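Local coordinates for protein prolyl-tRNA synthetase (Giardia lamblia ATCC 50803, PDB 3IAL) that probably catalyses the ATP-dependent attachment of L-proline to its cognate tRNA, releasing AMP and diphosphate, and is seen here holding prolyl-adenylate, at residues Phe55-Ala60 with Ile297-Val302; Ile74-Phe79 with His146-Ile151; Leu202-Gln207 with Leu282-Asp287; Arg247-Phe252 with Val264-Thr269. All coordinates share one frame; numbering follows the deposited sequence.

Interaction 1. Residues Phe55-Ala60 with Ile297-Val302; sequences FFMENA and IAPIHV
Ile297 O is pressed by two side chains of helix 52-71: Met57 CG comes to 3.2 Å from it, and Phe56 CD2 brings the edge of its ring to 3.9 Å. These are carbon–oxygen contacts; no hydrogen bond joins the two segments. The carbonyl of the next residue, Ala298, lies obliquely to the Phe56 ring and is hydrogen-bonded by Arg339.

Pro299 covers one face of Phe56, with its CA 3.8 Å from the ring centroid in a CH-pi contact and offset toward the rim. Its CG also meets Phe56 CD2 at 3.6 Å. With CG anti to the backbone N (chi1 176°), the ring swings off the helix to meet the proline, whose compact ring suits such a flat face. Met57 and Ile297 cross at about a right angle, their CB atoms 3.8 Å apart. Beyond CG the methionine runs extended, an unbranched chain that runs in among Leu278 and Leu282 of helix 276-285. Ala60 adds a small apolar touch, its CB 4.3 Å from Ile297 CG2.

Helix 52-71 thus packs against the loop between helix 276-285 and strand 302-307, consistent with the junction of a class II synthetase core and an anticodon-binding domain.

Interaction 2. Residues Ile74-Phe79 with His146-Ile151; sequences ISQILF and HQTCTI
His146 and Gln76 form a parallel bridge, and their side chains lie on the same face of the sheet. The histidine has the most surface buried. Its ring is roofed by Gln76 CA, 3.8 Å from the centroid in a CH-pi contact, while Gln76 CG reaches His146 CE1 at 3.5 Å; the glutamine amide is turned only 28° from the ring plane. A chi1 of 68° sets the imidazole between its own backbone N and carbonyl carbon, back toward the neighbouring strand. Ile74 CG2 packs on His146 CD2, and His146 ND1 is held by Asn171 beyond the segments.

The backbones join through His146 N to Ser75 O, 3.0 Å, and Ile77 N to His146 O, 2.9 Å. Beyond this bridge, side chains and a water make the link. Gln147, extended beyond CG, sends OE1 to Phe79 N at 2.8 Å nearly in line with its C=O, while its NE2 binds Glu172; glutamine can both accept and donate, and this double hold fixes its flip. A water takes hydrogens from Gln76 NE2 and Thr148 N and gives one to Ile77 O, bridging the two segments where they diverge.

Phe55 of the second subunit packs on Gln76 and Leu78. A short strand after a long helix, set beside a core strand at the dimer interface, is consistent with motif 1 meeting motif 2 of a class II synthetase.

Interaction 3. Residues Leu202-Gln207 with Leu282-Asp287; sequences LCFKGQ and LSIHGD
Cys203, with positive phi (56°), turns the chain away from helical geometry just after helix 180-201 and brings it past the last turn of helix 276-285, where the CA atoms of Phe204 and Ile284 are 7.5 Å apart. The turn presents Leu202 O to His285. NE2 of the histidine donates to it at 2.8 Å and 163°, the acceptor lying only 8° out of the imidazole plane. A ring N-H suits this task, since it offers a rigid, directional donor to a buried carbonyl. The same ring edge brings His285 CE1 to 3.1 Å from Cys203 O, a close carbon–oxygen approach, while Cys203 CB sits 3.8 Å from NE2.

Beside this polar pair is an apolar one. Ile284 CD1, at the end of a side chain reaching from the helix, touches Phe204 CB at 3.8 Å, the two side chains crossing at about a right angle. Because chi1 of Phe204 is 74°, its ring leads off toward Phe198, which it meets with planes about 30° apart.

The contact thus joins the end of helix 180-201 to the last turn of helix 276-285. Ala432 of helix 416-438 adjoins Ile284, and the loop runs on into strand 207-211.

Interaction 4. Residues Arg247-Phe252 with Val264-Thr269; sequences RFSSTF and VHPYLT
Strand 263-274, which precedes helix 276-285 in what looks like motif 3 of a class II synthetase core, is met near its start by the short helix 247-251, and Ser249 is the residue that binds them. Its OG donates to Pro266 O at 2.6 Å, approaching 33° out of the carbonyl plane. The hydroxyl stands anti to its own carbonyl carbon (chi1 -59°), which aims it across at the strand. Pro266 CD and Leu268 CG also lie near this oxygen, so a small polar side chain fits between them.

On one flank the imidazole of His265 lies against the helix backbone: Ser250 CA is 3.9 Å from the ring centroid, over the face. A flat aromatic can cover a helix turn closely in this way. ND1 is near Ser249 O but badly angled for it, and bonds instead to Ile254 O. On the other flank Leu268 CD1 touches Phe248 CB at 3.4 Å, and the Phe248 ring turns away to meet His94 and Tyr128 edge-to-face.

Within the helix, Thr251 N and Thr251 OG1 grip Arg247 O from opposite faces of its plane. Across the contact, one short serine bond gives the proline carbonyl a donor, while the neighbours supply apolar and CH-pi contacts; the attachment is therefore directional at its centre and less specific at its margins.

From the N terminus, helix 52-71 supplies the first half of interaction 1, whose partner comes only after helix 276-285; the long loop it closes contains all the others. Strand 75-76 follows that helix directly and opens interaction 2, closed by strand 143-152. Interaction 3 starts later, in series with interaction 2, and joins the end of helix 180-201 to that of helix 276-285. Interaction 4 is nested inside interaction 3, and its strand 263-274 leads into helix 276-285, which closes interaction 3. Interactions 1 and 3 touch, through Ile297 on Leu202 and Leu282, with Met57 on Leu282. Interactions 2 and 4 tie down parts of the catalytic core, whereas interaction 1 probably lies at the junction with the anticodon-binding domain.

Interaction 1. Residues Phe55-Ala60 with Ile297-Val302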
loop_
_atom_site.group_PDB
_atom_site.type_symbol
_atom_site.label_atom_id
_atom_site.label_comp_id
_atom_site.label_asym_id
_atom_site.label_seq_id
_atom_site.Cartn_x
_atom_site.Cartn_y
_atom_site.Cartn_z
ATOM N N PHE B 55 -8.146 4.518 8.322
ATOM C CA PHE B 55 -7.140 4.086 7.342
ATOM C C PHE B 55 -7.668 3.032 6.367
ATOM O O PHE B 55 -7.248 3.001 5.215
ATOM C CB PHE B 55 -5.850 3.560 7.975
ATOM C CG PHE B 55 -4.747 3.381 6.967
ATOM C CD1 PHE B 55 -4.159 4.490 6.377
ATOM C CD2 PHE B 55 -4.358 2.116 6.543
ATOM C CE1 PHE B 55 -3.162 4.343 5.410
ATOM C CE2 PHE B 55 -3.350 1.963 5.581
ATOM C CZ PHE B 55 -2.754 3.078 5.023
ATOM N N PHE B 56 -8.576 2.171 6.819
ATOM C CA PHE B 56 -9.174 1.182 5.925
ATOM C C PHE B 56 -9.831 1.844 4.701
ATOM O O PHE B 56 -9.754 1.320 3.593
ATOM C CB PHE B 56 -10.205 0.305 6.644
ATOM C CG PHE B 56 -10.890 -0.651 5.726
ATOM C CD1 PHE B 56 -10.437 -1.951 5.604
ATOM C CD2 PHE B 56 -11.930 -0.226 4.909
ATOM C CE1 PHE B 56 -11.030 -2.825 4.720
ATOM C CE2 PHE B 56 -12.529 -1.098 4.018
ATOM C CZ PHE B 56 -12.075 -2.402 3.925
ATOM N N MET B 57 -10.480 2.986 4.921
ATOM C CA MET B 57 -11.169 3.719 3.853
ATOM C C MET B 57 -10.176 4.307 2.849
ATOM O O MET B 57 -10.370 4.203 1.640
ATOM C CB MET B 57 -12.001 4.852 4.446
ATOM C CG MET B 57 -13.027 4.413 5.518
ATOM S SD MET B 57 -13.751 5.813 6.391
ATOM C CE MET B 57 -14.651 4.962 7.723
ATOM N N GLU B 58 -9.115 4.916 3.368
ATOM C CA GLU B 58 -8.070 5.541 2.553
ATOM C C GLU B 58 -7.361 4.497 1.716
ATOM O O GLU B 58 -7.135 4.690 0.517
ATOM C CB GLU B 58 -7.044 6.246 3.453
ATOM C CG GLU B 58 -5.857 6.857 2.709
ATOM C CD GLU B 58 -6.230 8.044 1.840
ATOM O OE1 GLU B 58 -7.376 8.553 1.941
ATOM O OE2 GLU B 58 -5.355 8.479 1.061
ATOM N N ASN B 59 -7.005 3.396 2.362
ATOM C CA ASN B 59 -6.323 2.305 1.691
ATOM C C ASN B 59 -7.197 1.705 0.595
ATOM O O ASN B 59 -6.704 1.373 -0.481
ATOM C CB ASN B 59 -5.940 1.230 2.695
ATOM C CG ASN B 59 -4.957 0.232 2.129
ATOM O OD1 ASN B 59 -5.213 -0.970 2.132
ATOM N ND2 ASN B 59 -3.826 0.724 1.633
ATOM N N ALA B 60 -8.500 1.598 0.860
ATOM C CA ALA B 60 -9.437 1.064 -0.128
ATOM C C ALA B 60 -9.531 1.973 -1.345
ATOM O O ALA B 60 -9.570 1.494 -2.478
ATOM C CB ALA B 60 -10.811 0.859 0.493
ATOM N N ILE B 297 -15.634 1.672 0.834
ATOM C CA ILE B 297 -14.850 2.112 1.987
ATOM C C ILE B 297 -15.440 1.723 3.337
ATOM O O ILE B 297 -14.968 2.195 4.353
ATOM C CB ILE B 297 -14.604 3.648 1.958
ATOM C CG1 ILE B 297 -15.934 4.432 1.960
ATOM C CG2 ILE B 297 -13.745 4.007 0.759
ATOM C CD1 ILE B 297 -15.797 5.938 2.312
ATOM N N ALA B 298 -16.456 0.866 3.358
ATOM C CA ALA B 298 -17.006 0.386 4.625
ATOM C C ALA B 298 -16.125 -0.751 5.141
ATOM O O ALA B 298 -16.049 -1.804 4.500
ATOM C CB ALA B 298 -18.445 -0.107 4.438
ATOM N N PRO B 299 -15.451 -0.553 6.290
ATOM C CA PRO B 299 -14.697 -1.686 6.848
ATOM C C PRO B 299 -15.583 -2.903 7.151
ATOM O O PRO B 299 -15.113 -4.036 7.066
ATOM C CB PRO B 299 -14.084 -1.103 8.130
ATOM C CG PRO B 299 -13.964 0.348 7.848
ATOM C CD PRO B 299 -15.229 0.672 7.078
ATOM N N ILE B 300 -16.851 -2.655 7.483
ATOM C CA ILE B 300 -17.859 -3.696 7.647
ATOM C C ILE B 300 -19.060 -3.335 6.780
ATOM O O ILE B 300 -19.726 -2.339 7.036
ATOM C CB ILE B 300 -18.304 -3.788 9.126
ATOM C CG1 ILE B 300 -17.192 -4.400 9.982
ATOM C CG2 ILE B 300 -19.588 -4.607 9.272
ATOM C CD1 ILE B 300 -17.331 -4.077 11.462
ATOM N N HIS B 301 -19.327 -4.121 5.741
ATOM C CA HIS B 301 -20.509 -3.897 4.905
ATOM C C HIS B 301 -21.797 -4.137 5.690
ATOM O O HIS B 301 -22.793 -3.446 5.492
ATOM C CB HIS B 301 -20.532 -4.853 3.714
ATOM C CG HIS B 301 -19.506 -4.567 2.665
ATOM N ND1 HIS B 301 -18.585 -5.507 2.257
ATOM C CD2 HIS B 301 -19.276 -3.465 1.914
ATOM C CE1 HIS B 301 -17.823 -4.992 1.311
ATOM N NE2 HIS B 301 -18.220 -3.754 1.084
ATOM N N VAL B 302 -21.772 -5.147 6.556
ATOM C CA VAL B 302 -22.976 -5.657 7.211
ATOM C C VAL B 302 -22.687 -6.040 8.656
ATOM O O VAL B 302 -21.751 -6.779 8.933
ATOM C CB VAL B 302 -23.505 -6.915 6.498
ATOM C CG1 VAL B 302 -24.712 -7.489 7.241
ATOM C CG2 VAL B 302 -23.855 -6.611 5.046
#

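Interaction 2. Residues Ile74-Phe79 with His146-Ile151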
loop_
_atom_site.group_PDB
_atom_site.type_symbol
_atom_site.label_atom_id
_atom_site.label_comp_id
_atom_site.label_asym_id
_atom_site.label_seq_id
_atom_site.Cartn_x
_atom_site.Cartn_y
_atom_site.Cartn_z
ATOM N N ILE B 74 -0.662 1.646 -16.471
ATOM C CA ILE B 74 0.197 2.498 -15.645
ATOM C C ILE B 74 0.709 1.658 -14.481
ATOM O O ILE B 74 -0.090 1.139 -13.702
ATOM C CB ILE B 74 -0.541 3.728 -15.118
ATOM C CG1 ILE B 74 -1.275 4.443 -16.262
ATOM C CG2 ILE B 74 0.464 4.690 -14.413
ATOM C CD1 ILE B 74 -2.160 5.624 -15.807
ATOM N N SER B 75 2.035 1.512 -14.384
ATOM C CA SER B 75 2.639 0.533 -13.469
ATOM C C SER B 75 3.015 1.177 -12.145
ATOM O O SER B 75 3.520 2.300 -12.103
ATOM C CB SER B 75 3.881 -0.102 -14.092
ATOM O OG SER B 75 3.545 -0.934 -15.178
ATOM N N GLN B 76 2.772 0.462 -11.061
ATOM C CA GLN B 76 3.052 1.000 -9.751
ATOM C C GLN B 76 4.543 0.899 -9.464
ATOM O O GLN B 76 5.187 -0.087 -9.818
ATOM C CB GLN B 76 2.255 0.289 -8.655
ATOM C CG GLN B 76 2.238 1.125 -7.355
ATOM C CD GLN B 76 1.226 0.644 -6.331
ATOM O OE1 GLN B 76 0.461 -0.271 -6.588
ATOM N NE2 GLN B 76 1.231 1.262 -5.158
ATOM N N ILE B 77 5.077 1.945 -8.843
ATOM C CA ILE B 77 6.462 1.993 -8.435
ATOM C C ILE B 77 6.547 2.685 -7.085
ATOM O O ILE B 77 5.526 3.108 -6.533
ATOM C CB ILE B 77 7.316 2.786 -9.459
ATOM C CG1 ILE B 77 6.895 4.259 -9.514
ATOM C CG2 ILE B 77 7.214 2.155 -10.842
ATOM C CD1 ILE B 77 7.790 5.093 -10.402
ATOM N N LEU B 78 7.760 2.801 -6.552
ATOM C CA LEU B 78 7.990 3.656 -5.383
ATOM C C LEU B 78 9.357 4.333 -5.430
ATOM O O LEU B 78 10.395 3.663 -5.573
ATOM C CB LEU B 78 7.843 2.872 -4.075
ATOM C CG LEU B 78 7.953 3.701 -2.778
ATOM C CD1 LEU B 78 6.856 4.759 -2.732
ATOM C CD2 LEU B 78 7.869 2.818 -1.546
ATOM N N PHE B 79 9.328 5.661 -5.296
ATOM C CA PHE B 79 10.510 6.492 -5.203
ATOM C C PHE B 79 10.812 6.762 -3.733
ATOM O O PHE B 79 9.915 6.659 -2.897
ATOM C CB PHE B 79 10.293 7.830 -5.931
ATOM C CG PHE B 79 10.772 7.833 -7.356
ATOM C CD1 PHE B 79 10.134 7.073 -8.319
ATOM C CD2 PHE B 79 11.873 8.590 -7.725
ATOM C CE1 PHE B 79 10.583 7.065 -9.634
ATOM C CE2 PHE B 79 12.319 8.595 -9.029
ATOM C CZ PHE B 79 11.674 7.826 -9.989
ATOM N N HIS B 146 3.016 5.186 -11.460
ATOM C CA HIS B 146 2.325 5.870 -10.384
ATOM C C HIS B 146 2.813 5.313 -9.063
ATOM O O HIS B 146 3.348 4.208 -9.020
ATOM C CB HIS B 146 0.809 5.702 -10.504
ATOM C CG HIS B 146 0.339 4.310 -10.257
ATOM N ND1 HIS B 146 -0.111 3.886 -9.024
ATOM C CD2 HIS B 146 0.268 3.237 -11.076
ATOM C CE1 HIS B 146 -0.450 2.612 -9.100
ATOM N NE2 HIS B 146 -0.221 2.191 -10.330
ATOM N N GLN B 147 2.636 6.085 -7.997
ATOM C CA GLN B 147 2.987 5.643 -6.659
ATOM C C GLN B 147 2.000 6.168 -5.627
ATOM O O GLN B 147 1.468 7.263 -5.758
ATOM C CB GLN B 147 4.399 6.071 -6.288
ATOM C CG GLN B 147 4.611 7.569 -6.177
ATOM C CD GLN B 147 6.044 7.906 -5.831
ATOM O OE1 GLN B 147 6.905 7.024 -5.813
ATOM N NE2 GLN B 147 6.314 9.190 -5.565
ATOM N N THR B 148 1.765 5.351 -4.612
ATOM C CA THR B 148 0.926 5.701 -3.485
ATOM C C THR B 148 1.900 5.920 -2.359
ATOM O O THR B 148 2.698 5.040 -2.054
ATOM C CB THR B 148 -0.020 4.554 -3.123
ATOM O OG1 THR B 148 -0.950 4.370 -4.192
ATOM C CG2 THR B 148 -0.756 4.843 -1.811
ATOM N N CYS B 149 1.854 7.098 -1.761
ATOM C CA CYS B 149 2.844 7.474 -0.757
ATOM C C CYS B 149 2.356 8.725 -0.049
ATOM O O CYS B 149 1.235 9.177 -0.284
ATOM C CB CYS B 149 4.207 7.740 -1.413
ATOM S SG CYS B 149 4.251 9.230 -2.488
ATOM N N THR B 150 3.199 9.290 0.806
ATOM C CA THR B 150 2.896 10.574 1.409
ATOM C C THR B 150 3.839 11.626 0.841
ATOM O O THR B 150 4.979 11.314 0.452
ATOM C CB THR B 150 2.929 10.525 2.953
ATOM O OG1 THR B 150 4.278 10.492 3.439
ATOM C CG2 THR B 150 2.169 9.313 3.458
ATOM N N ILE B 151 3.326 12.853 0.744
ATOM C CA ILE B 151 4.114 14.031 0.391
ATOM C C ILE B 151 4.041 15.003 1.567
ATOM O O ILE B 151 3.254 14.787 2.504
ATOM C CB ILE B 151 3.610 14.706 -0.907
ATOM C CG1 ILE B 151 2.093 14.948 -0.853
ATOM C CG2 ILE B 151 3.982 13.854 -2.127
ATOM C CD1 ILE B 151 1.609 16.029 -1.839
HETATM O O HOH W 1 3.496 2.868 -4.664
#

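Interaction 3. Residues Leu202-Gln207 with Leu282-Asp287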
loop_
_atom_site.group_PDB
_atom_site.type_symbol
_atom_site.label_atom_id
_atom_site.label_comp_id
_atom_site.label_asym_id
_atom_site.label_seq_id
_atom_site.Cartn_x
_atom_site.Cartn_y
_atom_site.Cartn_z
ATOM N N LEU B 202 -17.662 5.786 -5.058
ATOM C CA LEU B 202 -17.929 6.639 -3.888
ATOM C C LEU B 202 -19.195 7.466 -4.008
ATOM O O LEU B 202 -19.509 8.237 -3.108
ATOM C CB LEU B 202 -16.735 7.546 -3.574
ATOM C CG LEU B 202 -15.459 6.787 -3.225
ATOM C CD1 LEU B 202 -14.312 7.783 -3.063
ATOM C CD2 LEU B 202 -15.647 5.915 -1.975
ATOM N N CYS B 203 -19.926 7.294 -5.108
ATOM C CA CYS B 203 -21.260 7.876 -5.269
ATOM C C CYS B 203 -21.362 9.389 -5.102
ATOM O O CYS B 203 -22.376 9.879 -4.605
ATOM C CB CYS B 203 -22.237 7.205 -4.300
ATOM S SG CYS B 203 -22.303 5.428 -4.462
ATOM N N PHE B 204 -20.336 10.134 -5.510
ATOM C CA PHE B 204 -20.429 11.604 -5.543
ATOM C C PHE B 204 -19.889 12.189 -6.853
ATOM O O PHE B 204 -19.325 11.479 -7.681
ATOM C CB PHE B 204 -19.769 12.245 -4.307
ATOM C CG PHE B 204 -18.261 12.214 -4.319
ATOM C CD1 PHE B 204 -17.539 13.208 -4.962
ATOM C CD2 PHE B 204 -17.567 11.197 -3.669
ATOM C CE1 PHE B 204 -16.143 13.188 -4.969
ATOM C CE2 PHE B 204 -16.168 11.166 -3.678
ATOM C CZ PHE B 204 -15.460 12.161 -4.324
ATOM N N LYS B 205 -20.090 13.488 -7.024
ATOM C CA LYS B 205 -19.801 14.186 -8.265
ATOM C C LYS B 205 -18.928 15.401 -7.976
ATOM O O LYS B 205 -19.020 15.999 -6.908
ATOM C CB LYS B 205 -21.125 14.650 -8.890
ATOM C CG LYS B 205 -21.012 15.127 -10.309
ATOM C CD LYS B 205 -22.348 15.565 -10.850
ATOM C CE LYS B 205 -22.178 16.302 -12.178
ATOM N NZ LYS B 205 -23.499 16.745 -12.739
ATOM N N GLY B 206 -18.095 15.765 -8.940
ATOM C CA GLY B 206 -17.306 16.984 -8.868
ATOM C C GLY B 206 -17.456 17.763 -10.156
ATOM O O GLY B 206 -17.814 17.193 -11.182
ATOM N N GLN B 207 -17.183 19.065 -10.107
ATOM C CA GLN B 207 -17.183 19.888 -11.320
ATOM C C GLN B 207 -15.838 19.797 -12.033
ATOM O O GLN B 207 -14.822 20.273 -11.519
ATOM C CB GLN B 207 -17.488 21.354 -10.996
ATOM C CG GLN B 207 -17.553 22.255 -12.229
ATOM C CD GLN B 207 -18.665 21.862 -13.193
ATOM O OE1 GLN B 207 -19.830 21.773 -12.808
ATOM N NE2 GLN B 207 -18.312 21.642 -14.453
ATOM N N LEU B 282 -17.071 11.127 2.728
ATOM C CA LEU B 282 -17.592 11.120 4.096
ATOM C C LEU B 282 -18.517 12.312 4.312
ATOM O O LEU B 282 -19.580 12.179 4.915
ATOM C CB LEU B 282 -16.464 11.137 5.125
ATOM C CG LEU B 282 -15.475 9.958 5.117
ATOM C CD1 LEU B 282 -14.510 10.131 6.265
ATOM C CD2 LEU B 282 -16.144 8.586 5.183
ATOM N N SER B 283 -18.107 13.463 3.792
ATOM C CA SER B 283 -18.764 14.730 4.087
ATOM C C SER B 283 -20.107 14.852 3.380
ATOM O O SER B 283 -21.088 15.327 3.963
ATOM C CB SER B 283 -17.855 15.897 3.692
ATOM O OG SER B 283 -16.688 15.950 4.512
ATOM N N ILE B 284 -20.136 14.418 2.124
ATOM C CA ILE B 284 -21.311 14.561 1.283
ATOM C C ILE B 284 -22.426 13.595 1.688
ATOM O O ILE B 284 -23.598 13.973 1.706
ATOM C CB ILE B 284 -20.959 14.365 -0.195
ATOM C CG1 ILE B 284 -20.046 15.508 -0.664
ATOM C CG2 ILE B 284 -22.236 14.307 -1.033
ATOM C CD1 ILE B 284 -19.503 15.360 -2.071
ATOM N N HIS B 285 -22.054 12.365 2.027
ATOM C CA HIS B 285 -23.025 11.338 2.394
ATOM C C HIS B 285 -23.426 11.372 3.863
ATOM O O HIS B 285 -24.461 10.843 4.215
ATOM C CB HIS B 285 -22.478 9.948 2.054
ATOM C CG HIS B 285 -22.172 9.773 0.603
ATOM N ND1 HIS B 285 -23.096 10.048 -0.383
ATOM C CD2 HIS B 285 -21.055 9.347 -0.033
ATOM C CE1 HIS B 285 -22.561 9.801 -1.561
ATOM N NE2 HIS B 285 -21.322 9.381 -1.378
ATOM N N GLY B 286 -22.594 11.963 4.719
ATOM C CA GLY B 286 -22.874 12.022 6.155
ATOM C C GLY B 286 -24.232 12.635 6.492
ATOM O O GLY B 286 -24.780 13.420 5.720
ATOM N N ASP B 287 -24.780 12.249 7.642
ATOM C CA ASP B 287 -26.033 12.823 8.142
ATOM C C ASP B 287 -25.925 13.039 9.648
ATOM O O ASP B 287 -24.831 12.926 10.215
ATOM C CB ASP B 287 -27.241 11.931 7.779
ATOM C CG ASP B 287 -27.244 10.601 8.522
ATOM O OD1 ASP B 287 -26.489 10.452 9.501
ATOM O OD2 ASP B 287 -27.986 9.685 8.107
#

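Interaction 4. Residues Arg247-Phe252 with Val264-Thr269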
loop_
_atom_site.group_PDB
_atom_site.type_symbol
_atom_site.label_atom_id
_atom_site.label_comp_id
_atom_site.label_asym_id
_atom_site.label_seq_id
_atom_site.Cartn_x
_atom_site.Cartn_y
_atom_site.Cartn_z
ATOM N N ARG B 247 8.185 21.216 -21.146
ATOM C CA ARG B 247 8.989 22.087 -20.278
ATOM C C ARG B 247 9.939 21.326 -19.363
ATOM O O ARG B 247 11.135 21.635 -19.303
ATOM C CB ARG B 247 8.082 22.997 -19.432
ATOM C CG ARG B 247 7.528 24.198 -20.189
ATOM C CD ARG B 247 6.272 24.790 -19.525
ATOM N NE ARG B 247 6.525 25.344 -18.191
ATOM C CZ ARG B 247 7.137 26.503 -17.943
ATOM N NH1 ARG B 247 7.299 26.898 -16.684
ATOM N NH2 ARG B 247 7.600 27.270 -18.931
ATOM N N PHE B 248 9.404 20.343 -18.646
ATOM C CA PHE B 248 10.203 19.516 -17.740
ATOM C C PHE B 248 11.199 18.628 -18.495
ATOM O O PHE B 248 12.298 18.362 -18.000
ATOM C CB PHE B 248 9.300 18.647 -16.854
ATOM C CG PHE B 248 8.736 19.362 -15.651
ATOM C CD1 PHE B 248 9.449 19.413 -14.463
ATOM C CD2 PHE B 248 7.492 19.956 -15.697
ATOM C CE1 PHE B 248 8.937 20.050 -13.349
ATOM C CE2 PHE B 248 6.970 20.592 -14.595
ATOM C CZ PHE B 248 7.686 20.633 -13.414
ATOM N N SER B 249 10.822 18.176 -19.691
ATOM C CA SER B 249 11.701 17.348 -20.514
ATOM C C SER B 249 12.950 18.108 -20.943
ATOM O O SER B 249 14.046 17.539 -21.021
ATOM C CB SER B 249 10.964 16.849 -21.760
ATOM O OG SER B 249 9.825 16.089 -21.415
ATOM N N SER B 250 12.781 19.391 -21.244
ATOM C CA SER B 250 13.925 20.251 -21.559
ATOM C C SER B 250 14.769 20.501 -20.315
ATOM O O SER B 250 15.987 20.413 -20.358
ATOM C CB SER B 250 13.458 21.588 -22.129
ATOM O OG SER B 250 14.577 22.384 -22.480
ATOM N N THR B 251 14.112 20.804 -19.200
ATOM C CA THR B 251 14.821 21.114 -17.959
ATOM C C THR B 251 15.598 19.902 -17.453
ATOM O O THR B 251 16.748 20.027 -17.061
ATOM C CB THR B 251 13.854 21.610 -16.865
ATOM O OG1 THR B 251 13.091 22.711 -17.370
ATOM C CG2 THR B 251 14.618 22.050 -15.617
ATOM N N PHE B 252 14.982 18.725 -17.494
ATOM C CA PHE B 252 15.632 17.510 -16.977
ATOM C C PHE B 252 16.321 16.672 -18.060
ATOM O O PHE B 252 16.782 15.562 -17.795
ATOM C CB PHE B 252 14.625 16.699 -16.144
ATOM C CG PHE B 252 14.222 17.404 -14.884
ATOM C CD1 PHE B 252 14.979 17.265 -13.733
ATOM C CD2 PHE B 252 13.142 18.272 -14.864
ATOM C CE1 PHE B 252 14.641 17.940 -12.574
ATOM C CE2 PHE B 252 12.803 18.956 -13.702
ATOM C CZ PHE B 252 13.555 18.787 -12.560
ATOM N N VAL B 264 14.161 13.999 -29.729
ATOM C CA VAL B 264 12.909 14.704 -29.440
ATOM C C VAL B 264 12.602 14.763 -27.938
ATOM O O VAL B 264 12.864 13.812 -27.196
ATOM C CB VAL B 264 11.699 14.017 -30.144
ATOM C CG1 VAL B 264 10.409 14.821 -29.928
ATOM C CG2 VAL B 264 11.967 13.831 -31.633
ATOM N N HIS B 265 12.035 15.885 -27.505
ATOM C CA HIS B 265 11.574 16.038 -26.133
ATOM C C HIS B 265 10.183 15.432 -26.030
ATOM O O HIS B 265 9.268 15.894 -26.705
ATOM C CB HIS B 265 11.507 17.509 -25.728
ATOM C CG HIS B 265 12.831 18.097 -25.358
ATOM N ND1 HIS B 265 13.674 17.510 -24.438
ATOM C CD2 HIS B 265 13.448 19.232 -25.765
ATOM C CE1 HIS B 265 14.761 18.249 -24.308
ATOM N NE2 HIS B 265 14.647 19.301 -25.100
ATOM N N PRO B 266 10.019 14.397 -25.188
ATOM C CA PRO B 266 8.694 13.831 -25.020
ATOM C C PRO B 266 7.807 14.746 -24.184
ATOM O O PRO B 266 8.295 15.641 -23.493
ATOM C CB PRO B 266 8.966 12.520 -24.276
ATOM C CG PRO B 266 10.200 12.787 -23.481
ATOM C CD PRO B 266 10.981 13.851 -24.214
ATOM N N TYR B 267 6.506 14.514 -24.269
ATOM C CA TYR B 267 5.528 15.229 -23.466
ATOM C C TYR B 267 5.381 14.547 -22.118
ATOM O O TYR B 267 5.529 13.328 -22.029
ATOM C CB TYR B 267 4.179 15.252 -24.189
ATOM C CG TYR B 267 4.038 16.405 -25.158
ATOM C CD1 TYR B 267 4.819 16.479 -26.305
ATOM C CD2 TYR B 267 3.121 17.424 -24.923
ATOM C CE1 TYR B 267 4.690 17.544 -27.201
ATOM C CE2 TYR B 267 2.984 18.482 -25.805
ATOM C CZ TYR B 267 3.768 18.539 -26.942
ATOM O OH TYR B 267 3.620 19.601 -27.806
ATOM N N LEU B 268 5.090 15.328 -21.076
ATOM C CA LEU B 268 4.821 14.782 -19.742
ATOM C C LEU B 268 3.400 15.111 -19.255
ATOM O O LEU B 268 2.896 16.216 -19.470
ATOM C CB LEU B 268 5.851 15.301 -18.735
ATOM C CG LEU B 268 7.309 14.856 -18.932
ATOM C CD1 LEU B 268 8.222 15.634 -17.997
ATOM C CD2 LEU B 268 7.499 13.344 -18.752
ATOM N N THR B 269 2.768 14.142 -18.600
ATOM C CA THR B 269 1.503 14.365 -17.914
ATOM C C THR B 269 1.563 13.808 -16.486
ATOM O O THR B 269 2.410 12.963 -16.167
ATOM C CB THR B 269 0.305 13.745 -18.684
ATOM O OG1 THR B 269 0.388 12.310 -18.672
ATOM C CG2 THR B 269 0.277 14.243 -20.139
#